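Local coordinates for leucine aminopeptidase 2, chloroplastic (Streptomyces sp. BC16019, PDB 5LHJ), which takes part in the maturation of the peptide antibiotic bottromycin as an M17-family metalloaminopeptidase, probably cleaving residues from the N-terminal end of peptides, at residues G134-L139 / E169-A174; D198-L203 / V241-D246; T296-L301 / E491-L496; H310-E315 / A351-R356; Q398-A403 / V486-E491. One frame throughout, in Å; residues are numbered along the deposited sequence.

Interaction 1 (G134-L139 / E169-A174)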
# COMPACT_ATOMS: atom_id res chain seq x y z
N GLY A 134 -33.50 -2.13 -28.49
CA GLY A 134 -32.55 -3.22 -28.26
C GLY A 134 -31.75 -3.57 -29.50
O GLY A 134 -30.57 -3.94 -29.41
N ALA A 135 -32.40 -3.47 -30.67
CA ALA A 135 -31.76 -3.75 -31.95
C ALA A 135 -30.62 -2.77 -32.22
O ALA A 135 -29.51 -3.19 -32.55
CB ALA A 135 -32.77 -3.70 -33.07
N VAL A 136 -30.89 -1.48 -32.07
CA VAL A 136 -29.87 -0.45 -32.29
C VAL A 136 -28.77 -0.55 -31.24
O VAL A 136 -27.58 -0.53 -31.56
CB VAL A 136 -30.48 0.97 -32.29
CG1 VAL A 136 -29.40 2.05 -32.37
CG2 VAL A 136 -31.47 1.11 -33.44
N LEU A 137 -29.18 -0.67 -29.98
CA LEU A 137 -28.20 -0.75 -28.88
C LEU A 137 -27.31 -1.99 -28.98
O LEU A 137 -26.11 -1.93 -28.67
CB LEU A 137 -28.92 -0.71 -27.53
CG LEU A 137 -29.68 0.58 -27.22
CD1 LEU A 137 -30.46 0.41 -25.93
CD2 LEU A 137 -28.74 1.78 -27.17
N GLY A 138 -27.89 -3.11 -29.41
CA GLY A 138 -27.15 -4.37 -29.57
C GLY A 138 -26.22 -4.44 -30.77
O GLY A 138 -25.23 -5.19 -30.75
N LEU A 139 -26.53 -3.65 -31.81
CA LEU A 139 -25.68 -3.55 -33.00
C LEU A 139 -24.50 -2.60 -32.86
O LEU A 139 -23.58 -2.61 -33.69
CB LEU A 139 -26.49 -3.10 -34.21
CG LEU A 139 -27.29 -4.19 -34.90
CD1 LEU A 139 -28.17 -3.55 -35.96
CD2 LEU A 139 -26.35 -5.25 -35.49
N GLU A 169 -39.89 6.13 -32.10
CA GLU A 169 -39.50 6.64 -30.78
C GLU A 169 -38.30 5.85 -30.23
O GLU A 169 -37.34 6.43 -29.72
CB GLU A 169 -40.66 6.54 -29.76
CG GLU A 169 -41.78 7.57 -29.91
CD GLU A 169 -42.98 7.28 -29.00
OE1 GLU A 169 -42.89 6.43 -28.07
OE2 GLU A 169 -44.04 7.91 -29.23
N GLY A 170 -38.38 4.52 -30.33
CA GLY A 170 -37.31 3.65 -29.84
C GLY A 170 -36.00 3.82 -30.60
O GLY A 170 -34.94 3.89 -30.00
N LEU A 171 -36.08 3.86 -31.93
CA LEU A 171 -34.88 4.10 -32.74
C LEU A 171 -34.22 5.41 -32.37
O LEU A 171 -32.99 5.48 -32.21
CB LEU A 171 -35.19 4.06 -34.25
CG LEU A 171 -35.69 2.74 -34.86
CD1 LEU A 171 -36.07 2.95 -36.33
CD2 LEU A 171 -34.71 1.58 -34.76
N ALA A 172 -35.01 6.45 -32.17
CA ALA A 172 -34.46 7.76 -31.86
C ALA A 172 -33.79 7.80 -30.47
O ALA A 172 -32.72 8.39 -30.32
CB ALA A 172 -35.54 8.83 -31.97
N ALA A 173 -34.42 7.18 -29.48
CA ALA A 173 -33.84 7.10 -28.14
C ALA A 173 -32.52 6.32 -28.16
O ALA A 173 -31.55 6.71 -27.51
CB ALA A 173 -34.83 6.47 -27.15
N ALA A 174 -32.50 5.22 -28.91
CA ALA A 174 -31.30 4.38 -29.01
C ALA A 174 -30.19 5.06 -29.80
O ALA A 174 -29.02 4.95 -29.43
CB ALA A 174 -31.63 3.04 -29.62
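Helix 124-139 of the N-terminal domain, through its segment 134-139, lies against the long helix 164-185, and Val136, Leu137, Leu171 and Ala174 make the join. The axes of the two short segments run roughly parallel, 8.7 Å apart at an angle of 28°. The backbones come nearest where Ala174 points its methyl at the other helix, with the CA atoms of Leu137 and Ala174 6.0 Å apart. Alanine suits this place because a single carbon fills the narrow gap. Its CB meets Val136 CB at 3.6 Å and Val136 CG1 almost as closely, while Leu137 CG lies 4.0 Å from the same Ala174 CB. Leu137 starts out alongside the helix, but its CD2 bends in to the backbone of Ala174, and beyond these segments it also touches Thr177 and Cys178.

The two methyls of Val136 divide the work. CG1, anti to the backbone N (chi1 174°), settles on Ala174, which leaves CG2 to meet Leu171 CD2 at 3.5 Å. The Val136 and Leu171 side chains cross at about a right angle, leucine reaching in with one branch from the side of its helix. A beta-branched residue serves well here, since it offers one methyl to each neighbour. Polar ties flank the apolar patch: Leu137 O accepts a hydrogen bond from Arg181 NH1, and Glu169 OE1 forms a salt bridge with Arg129 NE. Such a seam is characteristic of the two-domain M17 aminopeptidase architecture, in which a long helix connects the N-terminal alpha/beta domain with the catalytic domain.

Interaction 2 (D198-L203 / V241-D246)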
# COMPACT_ATOMS: atom_id res chain seq x y z
N ASP A 198 -16.82 22.10 -30.44
CA ASP A 198 -17.05 22.09 -31.90
C ASP A 198 -18.06 21.03 -32.32
O ASP A 198 -18.94 21.29 -33.17
CB ASP A 198 -15.74 21.86 -32.67
CG ASP A 198 -14.81 23.06 -32.66
OD1 ASP A 198 -15.21 24.18 -32.29
OD2 ASP A 198 -13.63 22.86 -33.03
N ARG A 199 -17.96 19.83 -31.74
CA ARG A 199 -18.89 18.76 -32.06
C ARG A 199 -20.32 19.12 -31.62
O ARG A 199 -21.27 18.84 -32.35
CB ARG A 199 -18.42 17.44 -31.41
CG ARG A 199 -19.27 16.23 -31.76
CD ARG A 199 -19.00 15.75 -33.19
NE ARG A 199 -19.80 14.56 -33.52
CZ ARG A 199 -20.88 14.53 -34.31
NH1 ARG A 199 -21.35 15.63 -34.91
NH2 ARG A 199 -21.50 13.36 -34.51
N ILE A 200 -20.47 19.73 -30.44
CA ILE A 200 -21.79 20.15 -29.95
C ILE A 200 -22.39 21.20 -30.89
O ILE A 200 -23.57 21.14 -31.22
CB ILE A 200 -21.73 20.67 -28.49
CG1 ILE A 200 -21.33 19.52 -27.55
CG2 ILE A 200 -23.08 21.24 -28.06
CD1 ILE A 200 -20.83 19.99 -26.19
N ARG A 201 -21.56 22.13 -31.35
CA ARG A 201 -22.04 23.15 -32.28
C ARG A 201 -22.59 22.49 -33.55
O ARG A 201 -23.66 22.90 -34.03
CB ARG A 201 -20.93 24.13 -32.65
CG ARG A 201 -21.45 25.31 -33.44
CD ARG A 201 -20.33 26.12 -34.06
NE ARG A 201 -19.55 26.84 -33.06
CZ ARG A 201 -18.31 26.56 -32.65
NH1 ARG A 201 -17.62 25.51 -33.13
NH2 ARG A 201 -17.73 27.35 -31.74
N GLU A 202 -21.88 21.49 -34.07
CA GLU A 202 -22.31 20.80 -35.29
C GLU A 202 -23.61 20.03 -35.05
O GLU A 202 -24.51 20.06 -35.88
CB GLU A 202 -21.22 19.87 -35.84
CG GLU A 202 -21.69 19.02 -37.03
CD GLU A 202 -20.61 18.71 -38.07
OE1 GLU A 202 -19.43 19.10 -37.90
OE2 GLU A 202 -20.94 18.10 -39.10
N LEU A 203 -23.69 19.32 -33.92
CA LEU A 203 -24.93 18.62 -33.56
C LEU A 203 -26.13 19.56 -33.45
O LEU A 203 -27.22 19.24 -33.91
CB LEU A 203 -24.74 17.82 -32.26
CG LEU A 203 -23.78 16.63 -32.37
CD1 LEU A 203 -23.34 16.17 -30.97
CD2 LEU A 203 -24.41 15.49 -33.15
N VAL A 241 -20.52 25.56 -22.92
CA VAL A 241 -21.50 25.52 -24.02
C VAL A 241 -22.92 25.52 -23.45
O VAL A 241 -23.23 24.77 -22.52
CB VAL A 241 -21.29 24.29 -24.94
CG1 VAL A 241 -22.25 24.35 -26.15
CG2 VAL A 241 -19.86 24.24 -25.43
N GLU A 242 -23.78 26.36 -24.03
CA GLU A 242 -25.20 26.33 -23.73
C GLU A 242 -25.96 25.96 -25.00
O GLU A 242 -25.71 26.53 -26.07
CB GLU A 242 -25.69 27.64 -23.10
CG GLU A 242 -25.34 27.71 -21.62
CD GLU A 242 -25.73 28.99 -20.91
OE1 GLU A 242 -26.04 30.01 -21.57
OE2 GLU A 242 -25.70 28.99 -19.66
N LEU A 243 -26.87 25.01 -24.86
CA LEU A 243 -27.51 24.32 -25.98
C LEU A 243 -28.99 24.33 -25.65
O LEU A 243 -29.37 23.75 -24.63
CB LEU A 243 -26.94 22.89 -26.08
CG LEU A 243 -27.38 21.93 -27.18
CD1 LEU A 243 -26.92 22.45 -28.52
CD2 LEU A 243 -26.81 20.54 -26.96
N THR A 244 -29.82 25.00 -26.45
CA THR A 244 -31.24 25.18 -26.11
C THR A 244 -32.23 24.63 -27.15
O THR A 244 -32.15 24.97 -28.34
CB THR A 244 -31.55 26.67 -25.86
OG1 THR A 244 -30.62 27.19 -24.90
CG2 THR A 244 -32.96 26.87 -25.34
N TYR A 245 -33.16 23.81 -26.68
CA TYR A 245 -34.32 23.36 -27.45
C TYR A 245 -35.52 24.23 -27.09
O TYR A 245 -35.97 24.25 -25.94
CB TYR A 245 -34.62 21.89 -27.16
CG TYR A 245 -35.91 21.38 -27.78
CD1 TYR A 245 -36.04 21.23 -29.16
CD2 TYR A 245 -36.99 21.02 -26.97
CE1 TYR A 245 -37.22 20.74 -29.72
CE2 TYR A 245 -38.17 20.54 -27.52
CZ TYR A 245 -38.28 20.40 -28.89
OH TYR A 245 -39.46 19.91 -29.43
N ASP A 246 -36.04 24.94 -28.09
CA ASP A 246 -37.11 25.91 -27.87
C ASP A 246 -38.11 25.78 -29.00
O ASP A 246 -38.08 26.58 -29.92
CB ASP A 246 -36.51 27.33 -27.81
CG ASP A 246 -37.33 28.30 -26.96
OD1 ASP A 246 -38.55 28.06 -26.74
OD2 ASP A 246 -36.75 29.31 -26.51
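This is a buried helix-on-sheet contact in the catalytic domain, made by Ile200 of helix 193-207 with Val241 and Leu243 of strand 239-245. The closest contacts all use one methyl of the isoleucine, CG2. Ile200 CG2 meets Val241 CG1 at 3.7 Å and Leu243 CD2 at 4.0 Å, with Leu243 CD1 scarcely farther away, and thus sits between two strand residues that project to the same face of the sheet. With chi1 at -65°, the isoleucine holds CG2 anti to its backbone N and out toward the strand, while the CG1 arm ends in CD1 near Leu311 of the next strand. The side chains of Ile200 and Val241 lie alongside each other, pointing opposite ways, because each comes from its own backbone toward the other.

Branched residues suit both partners: they are bulky enough to bridge the 8.0 Å between the CA atoms of Ile200 and Val241, and have no polar atom to leave buried in their side chains. The layout is that of the alpha/beta/alpha sandwich of the zinc-exopeptidase clan, to which the M17 catalytic domain belongs, a mixed sheet flanked by helices. Helix 286-301 shares this layer, for Val292 touches Ile200 and Leu295 touches Leu243. Between the two apolar residues, Glu242 points to the other face of the sheet.

On the outward side of the helix, one turn is pinned by a salt bridge between Arg201 NH1 and Asp198 OD1, 2.9 Å long. The aspartate oxygen lies near the guanidinium plane, at its edge, whereas the arginine approaches from above the carboxylate plane, 36° out of it. The N-H points fairly straight, at 154°.

Interaction 3 (T296-L301 / E491-L496)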
# COMPACT_ATOMS: atom_id res chain seq x y z
N THR A 296 -30.34 16.38 -28.34
CA THR A 296 -30.42 16.06 -29.79
C THR A 296 -31.66 15.24 -30.16
O THR A 296 -32.10 15.28 -31.31
CB THR A 296 -29.17 15.32 -30.35
OG1 THR A 296 -29.06 13.98 -29.81
CG2 THR A 296 -27.89 16.12 -30.13
N ALA A 297 -32.20 14.47 -29.22
CA ALA A 297 -33.40 13.68 -29.46
C ALA A 297 -34.72 14.48 -29.41
O ALA A 297 -35.74 14.00 -29.90
CB ALA A 297 -33.47 12.54 -28.46
N LEU A 298 -34.71 15.65 -28.80
CA LEU A 298 -35.96 16.38 -28.55
C LEU A 298 -36.66 16.89 -29.84
O LEU A 298 -37.88 16.78 -29.93
CB LEU A 298 -35.75 17.52 -27.56
CG LEU A 298 -35.24 17.06 -26.18
CD1 LEU A 298 -35.09 18.24 -25.24
CD2 LEU A 298 -36.13 15.98 -25.58
N PRO A 299 -35.90 17.43 -30.80
CA PRO A 299 -36.59 17.90 -32.03
C PRO A 299 -37.38 16.80 -32.75
O PRO A 299 -38.49 17.06 -33.22
CB PRO A 299 -35.44 18.44 -32.88
CG PRO A 299 -34.44 18.91 -31.87
CD PRO A 299 -34.50 17.89 -30.77
N ARG A 300 -36.85 15.59 -32.80
CA ARG A 300 -37.56 14.44 -33.40
C ARG A 300 -38.84 14.09 -32.66
O ARG A 300 -39.86 13.79 -33.28
CB ARG A 300 -36.66 13.22 -33.43
CG ARG A 300 -37.29 11.91 -33.92
CD ARG A 300 -37.65 11.97 -35.40
NE ARG A 300 -37.58 10.64 -36.03
CZ ARG A 300 -38.61 9.88 -36.40
NH1 ARG A 300 -39.88 10.28 -36.25
NH2 ARG A 300 -38.37 8.69 -36.94
N LEU A 301 -38.78 14.10 -31.33
CA LEU A 301 -39.94 13.75 -30.50
C LEU A 301 -40.98 14.86 -30.48
O LEU A 301 -42.17 14.60 -30.31
CB LEU A 301 -39.51 13.41 -29.07
CG LEU A 301 -38.54 12.24 -28.92
CD1 LEU A 301 -38.07 12.10 -27.48
CD2 LEU A 301 -39.12 10.93 -29.44
N GLU A 491 -37.14 10.02 -21.06
CA GLU A 491 -38.41 9.66 -20.42
C GLU A 491 -38.86 10.66 -19.33
O GLU A 491 -40.06 10.93 -19.19
CB GLU A 491 -38.35 8.23 -19.88
CG GLU A 491 -38.45 7.18 -20.96
CD GLU A 491 -39.83 7.08 -21.62
OE1 GLU A 491 -40.83 7.56 -21.05
OE2 GLU A 491 -39.92 6.50 -22.72
N THR A 492 -37.90 11.23 -18.60
CA THR A 492 -38.20 12.28 -17.62
C THR A 492 -38.78 13.52 -18.30
O THR A 492 -39.81 14.05 -17.88
CB THR A 492 -36.95 12.65 -16.81
OG1 THR A 492 -36.49 11.48 -16.12
CG2 THR A 492 -37.24 13.74 -15.81
N LEU A 493 -38.13 13.95 -19.37
CA LEU A 493 -38.59 15.13 -20.10
C LEU A 493 -39.98 14.89 -20.72
O LEU A 493 -40.81 15.81 -20.73
CB LEU A 493 -37.58 15.53 -21.17
CG LEU A 493 -36.23 16.00 -20.61
CD1 LEU A 493 -35.18 16.03 -21.70
CD2 LEU A 493 -36.33 17.35 -19.93
N ARG A 494 -40.23 13.67 -21.21
CA ARG A 494 -41.56 13.30 -21.75
C ARG A 494 -42.64 13.44 -20.67
O ARG A 494 -43.68 14.07 -20.90
CB ARG A 494 -41.58 11.87 -22.32
CG ARG A 494 -40.83 11.71 -23.64
CD ARG A 494 -40.64 10.25 -24.06
NE ARG A 494 -41.91 9.64 -24.48
CZ ARG A 494 -42.43 9.70 -25.71
NH1 ARG A 494 -41.81 10.32 -26.72
NH2 ARG A 494 -43.60 9.10 -25.94
N ALA A 495 -42.38 12.87 -19.50
CA ALA A 495 -43.32 12.95 -18.37
C ALA A 495 -43.56 14.39 -17.92
O ALA A 495 -44.71 14.78 -17.68
CB ALA A 495 -42.86 12.10 -17.21
N LEU A 496 -42.50 15.19 -17.81
CA LEU A 496 -42.63 16.60 -17.42
C LEU A 496 -43.43 17.41 -18.44
O LEU A 496 -44.20 18.29 -18.05
CB LEU A 496 -41.25 17.25 -17.21
CG LEU A 496 -40.45 16.75 -16.00
CD1 LEU A 496 -39.03 17.25 -16.07
CD2 LEU A 496 -41.10 17.18 -14.69
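Leu298 and Leu493 meet at about a right angle, and beside them Leu301, about one turn on, and Arg494, the residue after Leu493, also cross at about a right angle. In the first pair the leucine ends do the touching: Leu493 CD1 comes 4.0 Å from Leu298 CD2 and only slightly farther from Leu298 CD1, one methyl facing a fork of two. Leu493 sends its CB straight at the other helix, whereas Leu298 leaves its backbone to one side and turns its branches inward. The backbones stay well apart, 8.9 Å between the CA atoms of Leu298 and Leu493, and long flexible leucines are what it takes to close that distance.

The two helices, 286-301 and 486-498, lie side by side on one face of the central sheet of the catalytic domain, an alpha/beta/alpha sandwich. Both leucines of the inner pair also touch Val307 of strand 306-316 beneath them.

The outer pair is mixed. Leu301 CD2 reaches Arg494 NH1 at 3.9 Å, meeting the guanidinium obliquely. The chain of Arg494 bends at chi3 (72°) on its way toward helix 286-301. Arginine suits this partly exposed place because its long chain lets NH1 rest against the leucine methyl while NH2 turns to Glu169, forming a long, weak ion pair with OE1.

Helix 286-301 is kinked here. Pro299 has no N-H to donate, the N of Arg300 likewise lacks a bond to the preceding turn, and the Leu301 N to Ala297 O bond is weak at 3.4 Å. Next to Leu493, Thr492 turns to helix 394-407, where it touches Val400 and Ala403.

Interaction 4 (H310-E315 / A351-R356)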
# COMPACT_ATOMS: atom_id res chain seq x y z
N HIS A 310 -26.45 23.02 -20.17
CA HIS A 310 -25.36 23.84 -19.64
C HIS A 310 -24.18 22.90 -19.45
O HIS A 310 -24.26 21.95 -18.65
CB HIS A 310 -25.75 24.45 -18.28
CG HIS A 310 -27.07 25.16 -18.27
ND1 HIS A 310 -27.18 26.52 -18.41
CD2 HIS A 310 -28.33 24.70 -18.07
CE1 HIS A 310 -28.45 26.87 -18.32
NE2 HIS A 310 -29.17 25.78 -18.10
N LEU A 311 -23.10 23.12 -20.20
CA LEU A 311 -22.03 22.12 -20.39
C LEU A 311 -20.62 22.69 -20.17
O LEU A 311 -20.00 23.21 -21.11
CB LEU A 311 -22.15 21.49 -21.78
CG LEU A 311 -23.52 20.86 -22.07
CD1 LEU A 311 -23.87 20.86 -23.53
CD2 LEU A 311 -23.62 19.47 -21.46
N PRO A 312 -20.09 22.60 -18.94
CA PRO A 312 -18.70 22.97 -18.68
C PRO A 312 -17.73 21.86 -19.10
O PRO A 312 -17.90 20.70 -18.68
CB PRO A 312 -18.68 23.18 -17.17
CG PRO A 312 -19.71 22.23 -16.65
CD PRO A 312 -20.79 22.18 -17.70
N LEU A 313 -16.74 22.22 -19.92
CA LEU A 313 -15.81 21.28 -20.53
C LEU A 313 -14.37 21.64 -20.16
O LEU A 313 -13.96 22.78 -20.34
CB LEU A 313 -15.97 21.30 -22.06
CG LEU A 313 -17.39 21.29 -22.63
CD1 LEU A 313 -17.33 21.27 -24.15
CD2 LEU A 313 -18.19 20.09 -22.16
N ALA A 314 -13.61 20.68 -19.66
CA ALA A 314 -12.22 20.92 -19.25
C ALA A 314 -11.45 19.63 -19.09
O ALA A 314 -12.04 18.55 -19.03
CB ALA A 314 -12.18 21.71 -17.95
N GLU A 315 -10.12 19.73 -19.05
CA GLU A 315 -9.25 18.65 -18.59
C GLU A 315 -8.73 18.96 -17.19
O GLU A 315 -8.52 20.12 -16.86
CB GLU A 315 -8.05 18.46 -19.50
CG GLU A 315 -8.32 17.96 -20.91
CD GLU A 315 -7.03 17.60 -21.66
OE1 GLU A 315 -5.93 18.09 -21.27
OE2 GLU A 315 -7.10 16.84 -22.64
N ALA A 351 -20.41 23.83 -9.65
CA ALA A 351 -20.94 24.83 -8.70
C ALA A 351 -21.42 26.11 -9.38
O ALA A 351 -22.59 26.48 -9.28
CB ALA A 351 -19.88 25.17 -7.66
N ASP A 352 -20.54 26.75 -10.13
CA ASP A 352 -20.89 28.05 -10.74
C ASP A 352 -21.91 27.90 -11.85
O ASP A 352 -22.73 28.78 -12.07
CB ASP A 352 -19.64 28.74 -11.28
CG ASP A 352 -18.55 28.80 -10.25
OD1 ASP A 352 -18.58 29.75 -9.44
OD2 ASP A 352 -17.69 27.88 -10.18
N VAL A 353 -21.89 26.76 -12.53
CA VAL A 353 -22.88 26.51 -13.58
C VAL A 353 -24.28 26.34 -12.98
O VAL A 353 -25.26 26.83 -13.54
CB VAL A 353 -22.49 25.29 -14.45
CG1 VAL A 353 -23.54 25.04 -15.53
CG2 VAL A 353 -21.11 25.52 -15.07
N LEU A 354 -24.38 25.70 -11.82
CA LEU A 354 -25.67 25.61 -11.11
C LEU A 354 -26.19 26.98 -10.67
O LEU A 354 -27.40 27.23 -10.72
CB LEU A 354 -25.58 24.66 -9.91
CG LEU A 354 -25.47 23.18 -10.27
CD1 LEU A 354 -25.06 22.37 -9.04
CD2 LEU A 354 -26.78 22.65 -10.83
N VAL A 355 -25.28 27.87 -10.27
CA VAL A 355 -25.66 29.25 -9.93
C VAL A 355 -26.25 29.91 -11.19
O VAL A 355 -27.36 30.44 -11.16
CB VAL A 355 -24.47 30.09 -9.39
CG1 VAL A 355 -24.88 31.55 -9.16
CG2 VAL A 355 -23.92 29.50 -8.08
N ARG A 356 -25.51 29.83 -12.29
CA ARG A 356 -25.94 30.43 -13.54
C ARG A 356 -27.28 29.84 -14.02
O ARG A 356 -28.18 30.58 -14.45
CB ARG A 356 -24.86 30.27 -14.61
CG ARG A 356 -25.18 30.97 -15.94
CD ARG A 356 -24.12 30.74 -16.99
NE ARG A 356 -24.59 31.17 -18.31
CZ ARG A 356 -24.64 32.42 -18.75
NH1 ARG A 356 -24.23 33.45 -18.00
NH2 ARG A 356 -25.11 32.67 -19.98
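His310 opens the strand segment with its CB 3.6 Å from Val353 CG1, the methyl lying oblique to the imidazole ring. With chi1 near -51°, the ring carbon CG stands beside the backbone N, and the ring runs on past the valine toward the end of the helix segment. There ND1 hydrogen-bonds with Glu242 OE2 and Tyr240 OH. It also lies 5.3 Å from Arg356 NE, which itself forms a salt bridge with Glu242 OE2. The shared carboxylate would probably favour having the arginine and the histidine so near each other.

Leu311 faces the other way, onto Ile200 of helix 193-207 and onto helix 286-301. The strand thus runs through the middle of an alpha/beta/alpha sandwich, with helix 345-358 packed on the face that His310 and Pro312 present.

Pro312 comes next. Its CG meets Val353 CG2 at 3.9 Å, and its CB is almost as close to the same methyl. Proline makes a compact, rigid apolar surface. Val353 is the right counterpart: its CG1, anti to the backbone N (chi1 179°), goes to the histidine, while CG2 goes to the proline. The side chain of Pro312 is also about 6 Å from that of Lys261, a residue that binds manganese in this enzyme, although the metal is absent from this chain.

Leu313 again turns to helix 193-207. At the end of the segment, Glu315 OE2 forms a salt bridge with Arg324 NH1 of a second subunit.

Interaction 5 (Q398-A403 / V486-E491)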
# COMPACT_ATOMS: atom_id res chain seq x y z
N GLN A 398 -40.05 10.67 -7.75
CA GLN A 398 -40.90 9.64 -8.34
C GLN A 398 -40.92 9.73 -9.86
O GLN A 398 -40.89 8.71 -10.53
CB GLN A 398 -42.32 9.62 -7.78
CG GLN A 398 -43.12 8.35 -8.16
CD GLN A 398 -42.32 7.03 -8.05
OE1 GLN A 398 -41.84 6.66 -6.97
NE2 GLN A 398 -42.17 6.33 -9.17
N THR A 399 -40.92 10.95 -10.39
CA THR A 399 -40.91 11.15 -11.85
C THR A 399 -39.64 10.56 -12.47
O THR A 399 -39.72 9.82 -13.46
CB THR A 399 -41.02 12.65 -12.20
OG1 THR A 399 -42.29 13.16 -11.72
CG2 THR A 399 -40.91 12.90 -13.70
N VAL A 400 -38.49 10.87 -11.87
CA VAL A 400 -37.21 10.35 -12.39
C VAL A 400 -37.13 8.83 -12.26
O VAL A 400 -36.73 8.13 -13.20
CB VAL A 400 -35.99 11.03 -11.72
CG1 VAL A 400 -34.67 10.40 -12.17
CG2 VAL A 400 -35.97 12.52 -12.06
N LEU A 401 -37.53 8.30 -11.10
CA LEU A 401 -37.46 6.86 -10.89
C LEU A 401 -38.37 6.08 -11.85
O LEU A 401 -37.96 5.08 -12.42
CB LEU A 401 -37.75 6.49 -9.43
CG LEU A 401 -36.68 6.94 -8.43
CD1 LEU A 401 -37.19 6.77 -7.00
CD2 LEU A 401 -35.37 6.21 -8.63
N ALA A 402 -39.60 6.55 -12.03
CA ALA A 402 -40.52 5.90 -12.99
C ALA A 402 -39.97 5.98 -14.42
O ALA A 402 -40.06 5.00 -15.18
CB ALA A 402 -41.91 6.52 -12.90
N ALA A 403 -39.38 7.12 -14.78
CA ALA A 403 -38.74 7.28 -16.08
C ALA A 403 -37.62 6.27 -16.29
O ALA A 403 -37.51 5.67 -17.35
CB ALA A 403 -38.22 8.70 -16.27
N VAL A 486 -29.13 8.66 -20.79
CA VAL A 486 -29.77 9.30 -21.95
C VAL A 486 -31.26 8.97 -21.99
O VAL A 486 -32.11 9.86 -22.06
CB VAL A 486 -29.10 8.91 -23.29
CG1 VAL A 486 -29.90 9.44 -24.48
CG2 VAL A 486 -27.67 9.46 -23.35
N ARG A 487 -31.58 7.69 -21.91
CA ARG A 487 -32.97 7.28 -22.03
C ARG A 487 -33.81 7.64 -20.79
O ARG A 487 -34.98 8.01 -20.93
CB ARG A 487 -33.07 5.81 -22.41
CG ARG A 487 -32.75 5.65 -23.90
CD ARG A 487 -32.69 4.20 -24.33
NE ARG A 487 -31.48 3.65 -23.77
CZ ARG A 487 -31.37 2.58 -23.00
NH1 ARG A 487 -32.40 1.79 -22.72
NH2 ARG A 487 -30.16 2.27 -22.55
N THR A 488 -33.21 7.61 -19.60
CA THR A 488 -33.87 8.14 -18.40
C THR A 488 -34.21 9.64 -18.56
O THR A 488 -35.32 10.06 -18.25
CB THR A 488 -33.04 7.90 -17.12
OG1 THR A 488 -32.93 6.49 -16.90
CG2 THR A 488 -33.69 8.54 -15.90
N LEU A 489 -33.26 10.42 -19.05
CA LEU A 489 -33.49 11.85 -19.27
C LEU A 489 -34.63 12.08 -20.26
O LEU A 489 -35.51 12.89 -20.02
CB LEU A 489 -32.24 12.57 -19.77
CG LEU A 489 -31.12 12.83 -18.76
CD1 LEU A 489 -29.96 13.44 -19.53
CD2 LEU A 489 -31.53 13.71 -17.60
N ILE A 490 -34.61 11.35 -21.37
CA ILE A 490 -35.67 11.49 -22.37
C ILE A 490 -37.04 11.14 -21.78
O ILE A 490 -38.00 11.89 -21.95
CB ILE A 490 -35.40 10.64 -23.64
CG1 ILE A 490 -34.18 11.19 -24.39
CG2 ILE A 490 -36.62 10.64 -24.57
CD1 ILE A 490 -33.67 10.28 -25.49
N GLU A 491 -37.14 10.02 -21.06
CA GLU A 491 -38.41 9.66 -20.42
C GLU A 491 -38.86 10.66 -19.33
O GLU A 491 -40.06 10.93 -19.19
CB GLU A 491 -38.35 8.23 -19.88
CG GLU A 491 -38.45 7.18 -20.96
CD GLU A 491 -39.83 7.08 -21.62
OE1 GLU A 491 -40.83 7.56 -21.05
OE2 GLU A 491 -39.92 6.50 -22.72
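Helices 394-407 and 486-498 cross where Ala403 faces Glu491 and Thr488, a buried helix-helix packing within the helical layer of the alpha/beta/alpha catalytic domain. The short segments 398-403 and 486-491 pass 8.6 Å apart at an angle of 126°, inclined and running largely against one another. Where they come nearest, the CA atoms of Ala403 and Glu491 are 5.0 Å apart, and this close approach depends on the small alanine.

Ala403 turns its methyl straight onto the other helix. CB lies 3.6 Å from Glu491 CB and 3.8 Å from the carbonyl oxygen of Thr488, one turn earlier, an acceptor that also bonds Thr492 OG1. Glu491 contributes the foot of its side chain: CB and CG pack against the carbonyl O of Ala403, CB the nearer at 3.7 Å, then the bend at chi2 (-70°) leads the carboxylate away to Arg406, whose NE forms a salt bridge with OE1. Glutamate suits the place because its apolar base packs on the alanine while its charged end reaches Arg406.

Thr488 is split in a similar manner. Its OG1, beside the backbone N (chi1 -63°), is hydrogen-bonded to Glu409 OE1, which satisfies this buried hydroxyl. The methyl is left to face helix 394-407, with Thr488 CG2 4.1 Å from Val400 O and 4.3 Å from Val400 CG1.

Interactions 2 and 4 meet in one sheet: strands 239-245 and 306-316 are neighbours, Val241 O lies 2.8 Å from Leu311 N, and the helices of the two contacts pack on its two faces. Interactions 3 and 5 share Glu491 and helix 486-498, with centres about 10 Å apart, and Leu301 CD1 meets Ile490 CG2 at 3.6 Å. Interaction 1 joins this group through Leu137 and Ala173, which both pack on Arg487. Interaction 2 reaches interaction 3 through Tyr245, packed on Pro299. Interaction 4 lies nearest the manganese site, which holds no metal in this chain: between side chains, Pro312 is about 6 Å from Lys261 and about 10 Å from Glu345, and Ile200 of interaction 2 about 12 Å from Lys261.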